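Local coordinates for protein fibrillarin-like rRNA/tRNA 2'-O-methyltransferase (Methanocaldococcus jannaschii, PDB 1FBN) that probably methylates ribose 2'-hydroxyls in rRNA and tRNA, using S-adenosyl-L-methionine as methyl donor and a guide RNA to choose the site, at residues A[133-138]-A[164-169]; A[65-70]-A[209-214]. All blocks are in the same frame, centred on the assembly; numbering follows the deposited sequence.

Both contacts lie in the part of the chain built round the mixed methyltransferase sheet, but they share no helix or strand. Their centres are about 26 Å apart, their nearest atoms about 12 Å. Contact 1 joins the loop after strand 124-128 to the end of helix 156-167. Contact 2 joins the loop after helix 58-64 to strand 205-212, an outermost strand of that sheet. Both are partly buried, but contact 1 lies farther from the chain centre, with Trp166 and Gln135 exposed. The chemistry differs. Contact 1 is aromatic and apolar, with no hydrogen bond across it. Contact 2 has a small apolar centre and relies on an aspartate, a lysine and one water.

Contact 1. Residues A[133-138]-A[164-169]; sequences KPQEYA and AKWFLK
The far end of the Phe167 ring (CE1, CZ, CE2) packs closely against Pro134, Tyr137 and Ala138, in and just after the 3-10 turn 134-136. Phe167 CE2 lies 3.4 Å from Tyr137 CE1. The two ring planes are only 17° apart but slid, with little overlap. Pro134 O comes to the rim of the phenylalanine ring, 3.3 Å from Phe167 CZ. Ala138 CA meets the same rim in the ring plane, 3.5 Å from Phe167 CE1. Pro134 CB touches Phe167 CE2. An alanine in place of Phe167 would probably open a gap between the turn and the helix and leave Tyr137 CE1 and CD1 without their aromatic neighbour.

The contact joins the loop after strand 124-128 to the C-terminal end of helix 156-167, in the Rossmann-like fold of S-adenosyl-L-methionine-dependent methyltransferases. Tyr137 also touches Ala131, a predicted cofactor-binding residue, and its OH is hydrogen-bonded to Asn163 of the helix.

The other side is more open to solvent. Trp166 is exposed. Its CG is anti to the carbonyl carbon (chi1 -82°), which lays the indole across the outside of the turn. Gln135 CA sits over the six-membered ring in a CH-pi contact, 4.0 Å from its centroid. Pro134 CG approaches the five-membered ring, 3.5 Å from Trp166 CD1. Ala138 CB lies by the CE3-CZ3 bond of the six-membered ring, 3.7 Å from Trp166 CZ3.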
ATOM      1  N   LYS A 133     -11.479  -4.622  14.805  1.00 23.43           N
ATOM      2  CA  LYS A 133     -11.195  -5.182  16.131  1.00 23.19           C
ATOM      3  C   LYS A 133      -9.708  -5.531  16.184  1.00 22.34           C
ATOM      4  O   LYS A 133      -9.343  -6.705  16.229  1.00 22.79           O
ATOM      5  CB  LYS A 133     -12.015  -6.454  16.385  1.00 23.48           C
ATOM      6  CG  LYS A 133     -13.524  -6.291  16.278  1.00 28.52           C
ATOM      7  CD  LYS A 133     -14.229  -7.593  16.636  1.00 31.62           C
ATOM      8  CE  LYS A 133     -15.610  -7.692  15.999  1.00 34.37           C
ATOM      9  NZ  LYS A 133     -16.494  -6.548  16.335  1.00 40.78           N
ATOM     10  N   PRO A 134      -8.830  -4.509  16.187  1.00 21.83           N
ATOM     11  CA  PRO A 134      -7.378  -4.712  16.227  1.00 21.67           C
ATOM     12  C   PRO A 134      -6.842  -5.408  17.477  1.00 23.25           C
ATOM     13  O   PRO A 134      -5.772  -6.021  17.430  1.00 23.80           O
ATOM     14  CB  PRO A 134      -6.830  -3.291  16.077  1.00 19.40           C
ATOM     15  CG  PRO A 134      -7.883  -2.461  16.723  1.00 20.91           C
ATOM     16  CD  PRO A 134      -9.150  -3.071  16.184  1.00 21.92           C
ATOM     17  N   GLN A 135      -7.584  -5.331  18.581  1.00 22.77           N
ATOM     18  CA  GLN A 135      -7.158  -5.962  19.830  1.00 23.28           C
ATOM     19  C   GLN A 135      -7.074  -7.477  19.703  1.00 23.11           C
ATOM     20  O   GLN A 135      -6.311  -8.119  20.422  1.00 24.98           O
ATOM     21  CB  GLN A 135      -8.093  -5.597  20.987  1.00 25.39           C
ATOM     22  CG  GLN A 135      -9.518  -6.123  20.864  1.00 30.52           C
ATOM     23  CD  GLN A 135     -10.413  -5.253  19.990  1.00 34.61           C
ATOM     24  OE1 GLN A 135      -9.984  -4.226  19.450  1.00 33.94           O
ATOM     25  NE2 GLN A 135     -11.675  -5.656  19.863  1.00 34.08           N
ATOM     26  N   GLU A 136      -7.842  -8.036  18.771  1.00 23.42           N
ATOM     27  CA  GLU A 136      -7.858  -9.478  18.555  1.00 23.65           C
ATOM     28  C   GLU A 136      -6.548 -10.037  18.009  1.00 23.15           C
ATOM     29  O   GLU A 136      -6.214 -11.194  18.268  1.00 24.78           O
ATOM     30  CB  GLU A 136      -9.030  -9.884  17.659  1.00 24.31           C
ATOM     31  CG  GLU A 136     -10.395  -9.752  18.328  1.00 29.89           C
ATOM     32  CD  GLU A 136     -11.528 -10.376  17.517  1.00 33.93           C
ATOM     33  OE1 GLU A 136     -11.386 -10.507  16.283  1.00 35.97           O
ATOM     34  OE2 GLU A 136     -12.568 -10.734  18.113  1.00 34.57           O
ATOM     35  N   TYR A 137      -5.814  -9.236  17.243  1.00 20.71           N
ATOM     36  CA  TYR A 137      -4.531  -9.688  16.703  1.00 22.30           C
ATOM     37  C   TYR A 137      -3.320  -8.937  17.277  1.00 22.43           C
ATOM     38  O   TYR A 137      -2.215  -9.010  16.732  1.00 22.12           O
ATOM     39  CB  TYR A 137      -4.528  -9.655  15.167  1.00 19.34           C
ATOM     40  CG  TYR A 137      -5.072  -8.393  14.532  1.00 20.18           C
ATOM     41  CD1 TYR A 137      -4.256  -7.280  14.335  1.00 19.32           C
ATOM     42  CD2 TYR A 137      -6.392  -8.332  14.077  1.00 19.03           C
ATOM     43  CE1 TYR A 137      -4.741  -6.138  13.696  1.00 22.16           C
ATOM     44  CE2 TYR A 137      -6.887  -7.197  13.438  1.00 18.83           C
ATOM     45  CZ  TYR A 137      -6.059  -6.103  13.249  1.00 21.91           C
ATOM     46  OH  TYR A 137      -6.542  -4.978  12.611  1.00 22.18           O
ATOM     47  N   ALA A 138      -3.522  -8.268  18.412  1.00 23.98           N
ATOM     48  CA  ALA A 138      -2.463  -7.502  19.066  1.00 23.72           C
ATOM     49  C   ALA A 138      -1.329  -8.352  19.652  1.00 24.84           C
ATOM     50  O   ALA A 138      -0.245  -7.833  19.918  1.00 24.97           O
ATOM     51  CB  ALA A 138      -3.053  -6.576  20.124  1.00 22.81           C
ATOM     52  N   ALA A 164      -3.746   2.508  14.389  1.00 19.18           N
ATOM     53  CA  ALA A 164      -2.564   3.328  14.641  1.00 19.06           C
ATOM     54  C   ALA A 164      -2.295   3.388  16.147  1.00 21.69           C
ATOM     55  O   ALA A 164      -1.147   3.268  16.584  1.00 22.99           O
ATOM     56  CB  ALA A 164      -2.761   4.730  14.081  1.00 18.67           C
ATOM     57  N   LYS A 165      -3.358   3.555  16.934  1.00 20.85           N
ATOM     58  CA  LYS A 165      -3.246   3.610  18.392  1.00 21.74           C
ATOM     59  C   LYS A 165      -2.643   2.307  18.895  1.00 22.16           C
ATOM     60  O   LYS A 165      -1.747   2.306  19.735  1.00 24.54           O
ATOM     61  CB  LYS A 165      -4.620   3.793  19.049  1.00 22.35           C
ATOM     62  CG  LYS A 165      -5.276   5.160  18.878  1.00 23.87           C
ATOM     63  CD  LYS A 165      -6.662   5.133  19.530  1.00 30.15           C
ATOM     64  CE  LYS A 165      -7.463   6.407  19.304  1.00 29.96           C
ATOM     65  NZ  LYS A 165      -6.912   7.556  20.062  1.00 37.58           N
ATOM     66  N   TRP A 166      -3.135   1.196  18.362  1.00 19.73           N
ATOM     67  CA  TRP A 166      -2.659  -0.117  18.757  1.00 20.45           C
ATOM     68  C   TRP A 166      -1.268  -0.503  18.271  1.00 22.01           C
ATOM     69  O   TRP A 166      -0.439  -0.938  19.069  1.00 22.50           O
ATOM     70  CB  TRP A 166      -3.647  -1.196  18.303  1.00 19.39           C
ATOM     71  CG  TRP A 166      -4.809  -1.366  19.218  1.00 21.86           C
ATOM     72  CD1 TRP A 166      -6.014  -0.731  19.141  1.00 20.98           C
ATOM     73  CD2 TRP A 166      -4.873  -2.214  20.376  1.00 21.22           C
ATOM     74  NE1 TRP A 166      -6.825  -1.126  20.180  1.00 22.66           N
ATOM     75  CE2 TRP A 166      -6.150  -2.033  20.954  1.00 21.80           C
ATOM     76  CE3 TRP A 166      -3.974  -3.104  20.983  1.00 21.93           C
ATOM     77  CZ2 TRP A 166      -6.554  -2.711  22.113  1.00 20.89           C
ATOM     78  CZ3 TRP A 166      -4.375  -3.779  22.135  1.00 20.15           C
ATOM     79  CH2 TRP A 166      -5.654  -3.576  22.686  1.00 20.54           C
ATOM     80  N   PHE A 167      -0.999  -0.289  16.983  1.00 21.00           N
ATOM     81  CA  PHE A 167       0.262  -0.717  16.382  1.00 20.09           C
ATOM     82  C   PHE A 167       1.266   0.283  15.810  1.00 21.83           C
ATOM     83  O   PHE A 167       2.445  -0.048  15.685  1.00 21.78           O
ATOM     84  CB  PHE A 167      -0.047  -1.743  15.288  1.00 19.54           C
ATOM     85  CG  PHE A 167      -1.027  -2.794  15.709  1.00 19.35           C
ATOM     86  CD1 PHE A 167      -0.683  -3.738  16.666  1.00 21.93           C
ATOM     87  CD2 PHE A 167      -2.306  -2.820  15.174  1.00 19.48           C
ATOM     88  CE1 PHE A 167      -1.606  -4.694  17.088  1.00 23.59           C
ATOM     89  CE2 PHE A 167      -3.234  -3.770  15.588  1.00 21.29           C
ATOM     90  CZ  PHE A 167      -2.883  -4.709  16.548  1.00 20.68           C
ATOM     91  N   LEU A 168       0.831   1.488  15.463  1.00 22.28           N
ATOM     92  CA  LEU A 168       1.751   2.440  14.854  1.00 23.27           C
ATOM     93  C   LEU A 168       2.699   3.188  15.790  1.00 26.27           C
ATOM     94  O   LEU A 168       2.273   3.854  16.734  1.00 28.65           O
ATOM     95  CB  LEU A 168       0.984   3.414  13.959  1.00 19.81           C
ATOM     96  CG  LEU A 168       1.791   4.198  12.925  1.00 18.87           C
ATOM     97  CD1 LEU A 168       2.656   3.257  12.093  1.00 19.04           C
ATOM     98  CD2 LEU A 168       0.835   4.968  12.039  1.00 17.88           C
ATOM     99  N   LYS A 169       3.996   3.065  15.509  1.00 26.83           N
ATOM    100  CA  LYS A 169       5.040   3.729  16.282  1.00 27.20           C
ATOM    101  C   LYS A 169       4.855   5.229  16.142  1.00 29.02           C
ATOM    102  O   LYS A 169       4.342   5.692  15.125  1.00 28.01           O
ATOM    103  CB  LYS A 169       6.424   3.382  15.722  1.00 25.86           C
ATOM    104  CG  LYS A 169       6.820   1.923  15.810  1.00 27.21           C
ATOM    105  CD  LYS A 169       8.192   1.717  15.203  1.00 26.72           C
ATOM    106  CE  LYS A 169       8.653   0.286  15.354  1.00 28.87           C
ATOM    107  NZ  LYS A 169       9.970   0.094  14.695  1.00 28.89           N
TER

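Contact 2. Residues A[65-70]-A[209-214]; sequences KGLKVM and DEVDIE
Asp209 turns its carboxylate toward the backbone of residues 66-69. OD2 takes two amide hydrogens. Lys68 N donates to the syn lone pair of Asp209 OD2 at 2.8 Å, with an angle of 153° at the hydrogen. Val69 N meets Asp209 OD2 nearly along the C-O axis at 2.9 Å. OD1 is held differently. A water bridges Asp209 OD1 to Gly66 O and donates to both, and Glu210 N adds a weak bond to OD1. With both oxygens engaged, the carboxylate is likely to be fixed in its rotation.

Val211 fills the middle of the contact. Its CG2 packs 3.8 Å from Leu67 CD1, and its CG1 lies 3.6 Å from Lys65 CB. The same Leu67 methyl also rests against the carboxylate of Asp209.

Lys65 supplies the polar link at the other end. Bends at chi2, chi3 and chi4, all near -57°, curl its chain back so that NZ donates to Asp212 O at 2.8 Å. NZ is tilted 24° from the plane of that carbonyl. Glu214 OE1 is a long salt-bridge partner, 4.0 Å from Lys65 NZ. The Lys65 chain also touches Pro215 and Phe216.

Strand 205-212 bonds through its backbone to strand 220-227, as at Asp209 with Val224. Gly66, with positive phi, is the C' residue of a Schellman motif ending helix 58-64. The contact thus sets a Schellman-capped helix end and its following loop against an edge strand of the Rossmann-like methyltransferase sheet.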
ATOM      1  N   LYS A  65       1.360   9.003 -10.112  1.00 20.67           N
ATOM      2  CA  LYS A  65       0.719  10.313 -10.062  1.00 19.71           C
ATOM      3  C   LYS A  65       1.415  11.370  -9.201  1.00 20.27           C
ATOM      4  O   LYS A  65       0.829  12.421  -8.920  1.00 21.61           O
ATOM      5  CB  LYS A  65      -0.750  10.179  -9.646  1.00 19.40           C
ATOM      6  CG  LYS A  65      -1.644   9.497 -10.683  1.00 20.32           C
ATOM      7  CD  LYS A  65      -1.635  10.225 -12.029  1.00 20.76           C
ATOM      8  CE  LYS A  65      -2.027  11.702 -11.899  1.00 22.14           C
ATOM      9  NZ  LYS A  65      -3.350  11.923 -11.248  1.00 24.50           N
ATOM     10  N   GLY A  66       2.628  11.075  -8.734  1.00 19.91           N
ATOM     11  CA  GLY A  66       3.368  12.061  -7.959  1.00 19.69           C
ATOM     12  C   GLY A  66       3.595  11.945  -6.460  1.00 19.89           C
ATOM     13  O   GLY A  66       3.949  12.941  -5.829  1.00 20.32           O
ATOM     14  N   LEU A  67       3.408  10.765  -5.879  1.00 18.65           N
ATOM     15  CA  LEU A  67       3.638  10.584  -4.445  1.00 17.72           C
ATOM     16  C   LEU A  67       5.090  10.963  -4.146  1.00 19.07           C
ATOM     17  O   LEU A  67       6.005  10.507  -4.836  1.00 18.38           O
ATOM     18  CB  LEU A  67       3.408   9.121  -4.052  1.00 18.58           C
ATOM     19  CG  LEU A  67       3.568   8.766  -2.574  1.00 18.79           C
ATOM     20  CD1 LEU A  67       2.436   9.384  -1.778  1.00 20.70           C
ATOM     21  CD2 LEU A  67       3.570   7.266  -2.384  1.00 18.65           C
ATOM     22  N   LYS A  68       5.293  11.818  -3.141  1.00 19.48           N
ATOM     23  CA  LYS A  68       6.641  12.259  -2.757  1.00 19.42           C
ATOM     24  C   LYS A  68       7.123  11.637  -1.446  1.00 19.42           C
ATOM     25  O   LYS A  68       8.330  11.517  -1.214  1.00 20.14           O
ATOM     26  CB  LYS A  68       6.707  13.789  -2.654  1.00 17.43           C
ATOM     27  CG  LYS A  68       6.329  14.525  -3.930  1.00 15.85           C
ATOM     28  CD  LYS A  68       7.226  14.140  -5.090  1.00 16.16           C
ATOM     29  CE  LYS A  68       6.725  14.762  -6.375  1.00 20.60           C
ATOM     30  NZ  LYS A  68       7.472  14.260  -7.552  1.00 25.69           N
ATOM     31  N   VAL A  69       6.182  11.266  -0.583  1.00 19.32           N
ATOM     32  CA  VAL A  69       6.512  10.657   0.701  1.00 20.00           C
ATOM     33  C   VAL A  69       6.178   9.165   0.668  1.00 20.11           C
ATOM     34  O   VAL A  69       5.006   8.784   0.679  1.00 20.45           O
ATOM     35  CB  VAL A  69       5.726  11.318   1.870  1.00 20.15           C
ATOM     36  CG1 VAL A  69       6.199  10.764   3.209  1.00 18.72           C
ATOM     37  CG2 VAL A  69       5.883  12.830   1.829  1.00 20.32           C
HETATM   38  N   MSE A  70       7.207   8.330   0.568  1.00 20.24           N
HETATM   39  CA  MSE A  70       7.031   6.878   0.559  1.00 19.19           C
HETATM   40  C   MSE A  70       7.834   6.338   1.739  1.00 19.93           C
HETATM   41  O   MSE A  70       9.048   6.142   1.645  1.00 21.20           O
HETATM   42  CB  MSE A  70       7.513   6.274  -0.765  1.00 19.39           C
HETATM   43  CG  MSE A  70       7.493   4.748  -0.799  1.00 18.46           C
HETATM   44 SE   MSE A  70       5.900   4.038  -0.362  1.00 11.94          SE
HETATM   45  CE  MSE A  70       6.061   2.441  -1.136  1.00 19.05           C
ATOM     46  N   ASP A 209       1.224  14.118   2.650  1.00 18.74           N
ATOM     47  CA  ASP A 209       1.077  13.886   1.214  1.00 16.77           C
ATOM     48  C   ASP A 209      -0.375  13.562   0.893  1.00 17.94           C
ATOM     49  O   ASP A 209      -1.119  13.045   1.737  1.00 17.82           O
ATOM     50  CB  ASP A 209       1.998  12.762   0.724  1.00 16.89           C
ATOM     51  CG  ASP A 209       2.454  12.956  -0.726  1.00 20.92           C
ATOM     52  OD1 ASP A 209       1.738  13.608  -1.516  1.00 21.50           O
ATOM     53  OD2 ASP A 209       3.539  12.457  -1.083  1.00 22.03           O
ATOM     54  N   GLU A 210      -0.776  13.901  -0.326  1.00 17.66           N
ATOM     55  CA  GLU A 210      -2.135  13.680  -0.800  1.00 19.73           C
ATOM     56  C   GLU A 210      -2.047  13.565  -2.319  1.00 20.01           C
ATOM     57  O   GLU A 210      -1.631  14.508  -2.997  1.00 19.86           O
ATOM     58  CB  GLU A 210      -3.018  14.859  -0.395  1.00 20.74           C
ATOM     59  CG  GLU A 210      -4.497  14.663  -0.664  1.00 30.26           C
ATOM     60  CD  GLU A 210      -5.342  15.857  -0.241  1.00 35.10           C
ATOM     61  OE1 GLU A 210      -5.030  16.484   0.798  1.00 34.96           O
ATOM     62  OE2 GLU A 210      -6.326  16.161  -0.949  1.00 37.83           O
ATOM     63  N   VAL A 211      -2.422  12.400  -2.844  1.00 19.37           N
ATOM     64  CA  VAL A 211      -2.345  12.143  -4.278  1.00 17.70           C
ATOM     65  C   VAL A 211      -3.653  11.682  -4.915  1.00 20.45           C
ATOM     66  O   VAL A 211      -4.232  10.664  -4.525  1.00 18.46           O
ATOM     67  CB  VAL A 211      -1.260  11.066  -4.597  1.00 18.97           C
ATOM     68  CG1 VAL A 211      -1.066  10.926  -6.100  1.00 18.23           C
ATOM     69  CG2 VAL A 211       0.060  11.413  -3.931  1.00 18.49           C
ATOM     70  N   ASP A 212      -4.113  12.447  -5.899  1.00 22.10           N
ATOM     71  CA  ASP A 212      -5.316  12.100  -6.645  1.00 24.45           C
ATOM     72  C   ASP A 212      -4.844  11.076  -7.685  1.00 23.87           C
ATOM     73  O   ASP A 212      -4.061  11.405  -8.577  1.00 23.13           O
ATOM     74  CB  ASP A 212      -5.889  13.344  -7.343  1.00 28.52           C
ATOM     75  CG  ASP A 212      -7.213  13.073  -8.063  1.00 32.55           C
ATOM     76  OD1 ASP A 212      -7.662  11.910  -8.112  1.00 32.85           O
ATOM     77  OD2 ASP A 212      -7.816  14.037  -8.581  1.00 35.65           O
ATOM     78  N   ILE A 213      -5.277   9.825  -7.534  1.00 22.84           N
ATOM     79  CA  ILE A 213      -4.885   8.767  -8.462  1.00 23.59           C
ATOM     80  C   ILE A 213      -5.884   8.665  -9.621  1.00 27.13           C
ATOM     81  O   ILE A 213      -6.005   7.632 -10.280  1.00 25.20           O
ATOM     82  CB  ILE A 213      -4.728   7.423  -7.720  1.00 23.04           C
ATOM     83  CG1 ILE A 213      -6.043   7.003  -7.060  1.00 22.18           C
ATOM     84  CG2 ILE A 213      -3.665   7.564  -6.641  1.00 22.38           C
ATOM     85  CD1 ILE A 213      -5.997   5.614  -6.451  1.00 20.69           C
ATOM     86  N   GLU A 214      -6.511   9.810  -9.887  1.00 33.02           N
ATOM     87  CA  GLU A 214      -7.533  10.065 -10.905  1.00 39.42           C
ATOM     88  C   GLU A 214      -7.711   9.204 -12.153  1.00 42.46           C
ATOM     89  O   GLU A 214      -8.814   8.697 -12.388  1.00 50.79           O
ATOM     90  CB  GLU A 214      -7.494  11.553 -11.292  1.00 41.00           C
ATOM     91  CG  GLU A 214      -8.233  11.939 -12.567  1.00 45.39           C
ATOM     92  CD  GLU A 214      -7.285  12.378 -13.672  1.00 47.91           C
ATOM     93  OE1 GLU A 214      -6.429  13.256 -13.414  1.00 49.33           O
ATOM     94  OE2 GLU A 214      -7.389  11.843 -14.798  1.00 49.96           O
TER
HETATM   95  O   HOH W   1       2.481  14.353  -4.075  1.00 24.55           O